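Local coordinates for capsular polysaccharide export system protein KpsC (Thermosulfurimonas dismutans, PDB 6MGD) that probably transfers Kdo in beta-2,7 linkage while building the conserved glycolipid anchor of bacterial capsules, at residues S184-N189 with F219-C224. Numbering follows the deposited sequence.
Sequences SVREHN and FCDEIC
R186, in the last turn of helix 178-188, reaches across to the loop leading into strand 222-223 and grips it through its guanidinium. NE donates a hydrogen bond to the backbone carbonyl of F219, with 2.6 Å between R186 NE and F219 O. The oxygen lies at the edge of the guanidinium, near its plane, whereas the donor stands above the carbonyl plane and not on a lone pair; the N-H...O angle is 148°. With CG anti to the backbone N (chi1 174°), the arginine chain leaves the helix toward the loop, and bends at chi2 and chi3 turn NE onto the carbonyl.

Farther along the loop, R186 NH2 forms a long salt bridge of 3.5 Å with D221 OD2. Arginine and aspartate side chains cross at about a right angle, their flat groups 75° apart, and D221 OD2 approaches the guanidinium obliquely. D221 OD2 has its stronger partner in I194 N of strand 193-197, while the other guanidinium nitrogens of R186 turn to the chain just before that strand: NH2 donates to A192 O, and NH1 makes a weak bond to P190 O.

Beside these bonds the packing is modest, with the CB atoms of R186 and F219 4.2 Å apart. At the helix end, S184 O accepts from both H188 N and H188 ND1, the latter at 2.7 Å. N189 ND2 likewise returns to V185 O at 2.9 Å, in the carbonyl plane and on a lone pair.

A methionine in place of R186 would probably leave F219 O without this donor and D221 without its cationic neighbour. The arginine thus ties a helix end to the approach to an outermost strand of the parallel sheet in this GT-B-clan protein, chiefly by satisfying backbone carbonyls, with the long salt bridge to D221 probably adding a weaker attraction.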
ATOM      1  N   SER A 184      21.993   4.323  -2.066  1.00 60.27           N
ATOM      2  CA  SER A 184      22.090   2.968  -1.535  1.00 58.55           C
ATOM      3  C   SER A 184      21.922   1.914  -2.624  1.00 59.64           C
ATOM      4  O   SER A 184      22.538   0.845  -2.547  1.00 62.79           O
ATOM      5  CB  SER A 184      21.050   2.762  -0.436  1.00 55.52           C
ATOM      6  OG  SER A 184      21.110   1.442   0.072  1.00 55.70           O
ATOM      7  N   VAL A 185      21.093   2.188  -3.636  1.00 58.29           N
ATOM      8  CA  VAL A 185      20.917   1.229  -4.724  1.00 57.56           C
ATOM      9  C   VAL A 185      22.218   1.054  -5.494  1.00 60.57           C
ATOM     10  O   VAL A 185      22.609  -0.069  -5.836  1.00 61.18           O
ATOM     11  CB  VAL A 185      19.767   1.667  -5.652  1.00 55.65           C
ATOM     12  CG1 VAL A 185      19.769   0.837  -6.929  1.00 56.42           C
ATOM     13  CG2 VAL A 185      18.429   1.529  -4.948  1.00 51.86           C
ATOM     14  N   ARG A 186      22.917   2.157  -5.771  1.00 59.55           N
ATOM     15  CA  ARG A 186      24.155   2.061  -6.535  1.00 63.46           C
ATOM     16  C   ARG A 186      25.261   1.397  -5.723  1.00 66.67           C
ATOM     17  O   ARG A 186      26.056   0.625  -6.271  1.00 68.66           O
ATOM     18  CB  ARG A 186      24.597   3.442  -7.017  1.00 63.99           C
ATOM     19  CG  ARG A 186      25.953   3.431  -7.706  1.00 67.22           C
ATOM     20  CD  ARG A 186      25.949   4.208  -9.014  1.00 69.59           C
ATOM     21  NE  ARG A 186      25.046   3.635 -10.013  1.00 69.09           N
ATOM     22  CZ  ARG A 186      25.353   2.609 -10.800  1.00 70.99           C
ATOM     23  NH1 ARG A 186      26.540   2.026 -10.701  1.00 74.46           N
ATOM     24  NH2 ARG A 186      24.476   2.160 -11.685  1.00 70.19           N
ATOM     25  N   GLU A 187      25.330   1.677  -4.417  1.00 65.25           N
ATOM     26  CA  GLU A 187      26.385   1.083  -3.600  1.00 69.62           C
ATOM     27  C   GLU A 187      26.281  -0.437  -3.588  1.00 68.37           C
ATOM     28  O   GLU A 187      27.299  -1.137  -3.614  1.00 70.88           O
ATOM     29  CB  GLU A 187      26.334   1.628  -2.170  1.00 71.77           C
ATOM     30  CG  GLU A 187      26.259   3.149  -2.039  1.00 74.76           C
ATOM     31  CD  GLU A 187      27.567   3.866  -2.337  1.00 82.03           C
ATOM     32  OE1 GLU A 187      28.247   3.518  -3.326  1.00 85.62           O
ATOM     33  OE2 GLU A 187      27.911   4.795  -1.576  1.00 84.39           O
ATOM     34  N   HIS A 188      25.056  -0.967  -3.558  1.00 66.64           N
ATOM     35  CA  HIS A 188      24.867  -2.411  -3.572  1.00 66.36           C
ATOM     36  C   HIS A 188      24.969  -3.005  -4.972  1.00 66.29           C
ATOM     37  O   HIS A 188      25.159  -4.219  -5.098  1.00 68.10           O
ATOM     38  CB  HIS A 188      23.512  -2.773  -2.956  1.00 64.62           C
ATOM     39  CG  HIS A 188      23.430  -2.518  -1.482  1.00 64.40           C
ATOM     40  ND1 HIS A 188      23.103  -1.288  -0.953  1.00 63.34           N
ATOM     41  CD2 HIS A 188      23.638  -3.337  -0.423  1.00 65.80           C
ATOM     42  CE1 HIS A 188      23.110  -1.360   0.366  1.00 62.99           C
ATOM     43  NE2 HIS A 188      23.432  -2.593   0.714  1.00 64.87           N
ATOM     44  N   ASN A 189      24.858  -2.186  -6.018  1.00 67.26           N
ATOM     45  CA  ASN A 189      24.908  -2.662  -7.403  1.00 67.86           C
ATOM     46  C   ASN A 189      25.798  -1.732  -8.217  1.00 69.74           C
ATOM     47  O   ASN A 189      25.318  -0.829  -8.912  1.00 70.08           O
ATOM     48  CB  ASN A 189      23.502  -2.752  -8.002  1.00 64.18           C
ATOM     49  CG  ASN A 189      22.544  -3.523  -7.115  1.00 60.68           C
ATOM     50  OD1 ASN A 189      22.520  -4.754  -7.130  1.00 61.78           O
ATOM     51  ND2 ASN A 189      21.747  -2.802  -6.336  1.00 57.41           N
ATOM     52  N   PHE A 219      24.210   8.780  -9.529  1.00 78.69           N
ATOM     53  CA  PHE A 219      23.996   7.424  -9.040  1.00 76.29           C
ATOM     54  C   PHE A 219      23.075   6.592  -9.920  1.00 74.38           C
ATOM     55  O   PHE A 219      23.113   5.360  -9.820  1.00 72.94           O
ATOM     56  CB  PHE A 219      23.431   7.454  -7.612  1.00 75.61           C
ATOM     57  CG  PHE A 219      24.145   8.415  -6.711  1.00 79.29           C
ATOM     58  CD1 PHE A 219      25.374   8.087  -6.160  1.00 81.58           C
ATOM     59  CD2 PHE A 219      23.598   9.655  -6.427  1.00 81.58           C
ATOM     60  CE1 PHE A 219      26.039   8.976  -5.337  1.00 84.33           C
ATOM     61  CE2 PHE A 219      24.259  10.548  -5.604  1.00 83.97           C
ATOM     62  CZ  PHE A 219      25.482  10.208  -5.059  1.00 85.40           C
ATOM     63  N   CYS A 220      22.260   7.205 -10.771  1.00 76.03           N
ATOM     64  CA  CYS A 220      21.442   6.488 -11.735  1.00 74.25           C
ATOM     65  C   CYS A 220      21.897   6.832 -13.147  1.00 77.74           C
ATOM     66  O   CYS A 220      22.352   7.948 -13.418  1.00 79.24           O
ATOM     67  CB  CYS A 220      19.956   6.824 -11.567  1.00 71.82           C
ATOM     68  SG  CYS A 220      19.516   8.511 -12.043  1.00 74.56           S
ATOM     69  N   ASP A 221      21.774   5.858 -14.050  1.00 75.71           N
ATOM     70  CA  ASP A 221      22.268   6.043 -15.410  1.00 79.68           C
ATOM     71  C   ASP A 221      21.365   6.977 -16.208  1.00 82.00           C
ATOM     72  O   ASP A 221      21.837   7.958 -16.794  1.00 85.77           O
ATOM     73  CB  ASP A 221      22.404   4.686 -16.098  1.00 79.86           C
ATOM     74  CG  ASP A 221      23.480   3.827 -15.464  1.00 77.70           C
ATOM     75  OD1 ASP A 221      24.670   4.191 -15.571  1.00 79.17           O
ATOM     76  OD2 ASP A 221      23.135   2.807 -14.834  1.00 74.35           O
ATOM     77  N   GLU A 222      20.066   6.697 -16.243  1.00 80.18           N
ATOM     78  CA  GLU A 222      19.105   7.573 -16.899  1.00 83.29           C
ATOM     79  C   GLU A 222      17.919   7.803 -15.972  1.00 80.96           C
ATOM     80  O   GLU A 222      17.732   7.101 -14.975  1.00 78.28           O
ATOM     81  CB  GLU A 222      18.640   7.000 -18.248  1.00 86.88           C
ATOM     82  CG  GLU A 222      17.383   6.144 -18.183  1.00 86.84           C
ATOM     83  CD  GLU A 222      16.834   5.814 -19.563  1.00 91.30           C
ATOM     84  OE1 GLU A 222      16.872   4.628 -19.955  1.00 90.51           O
ATOM     85  OE2 GLU A 222      16.376   6.745 -20.260  1.00 95.35           O
ATOM     86  N   ILE A 223      17.117   8.809 -16.310  1.00 83.09           N
ATOM     87  CA  ILE A 223      15.954   9.202 -15.521  1.00 82.38           C
ATOM     88  C   ILE A 223      14.742   9.072 -16.433  1.00 86.29           C
ATOM     89  O   ILE A 223      14.509   9.929 -17.293  1.00 91.43           O
ATOM     90  CB  ILE A 223      16.090  10.623 -14.959  1.00 83.51           C
ATOM     91  CG1 ILE A 223      17.272  10.690 -13.987  1.00 80.84           C
ATOM     92  CG2 ILE A 223      14.801  11.070 -14.272  1.00 83.64           C
ATOM     93  CD1 ILE A 223      17.483  12.048 -13.331  1.00 82.03           C
ATOM     94  N   CYS A 224      13.971   7.998 -16.263  1.00 86.24           N
ATOM     95  CA  CYS A 224      12.798   7.741 -17.100  1.00 89.98           C
ATOM     96  C   CYS A 224      11.653   8.616 -16.614  1.00 92.16           C
ATOM     97  O   CYS A 224      10.891   8.224 -15.729  1.00 89.40           O
ATOM     98  CB  CYS A 224      12.411   6.267 -17.065  1.00 87.79           C
ATOM     99  SG  CYS A 224      11.363   5.726 -18.441  1.00 92.55           S
TER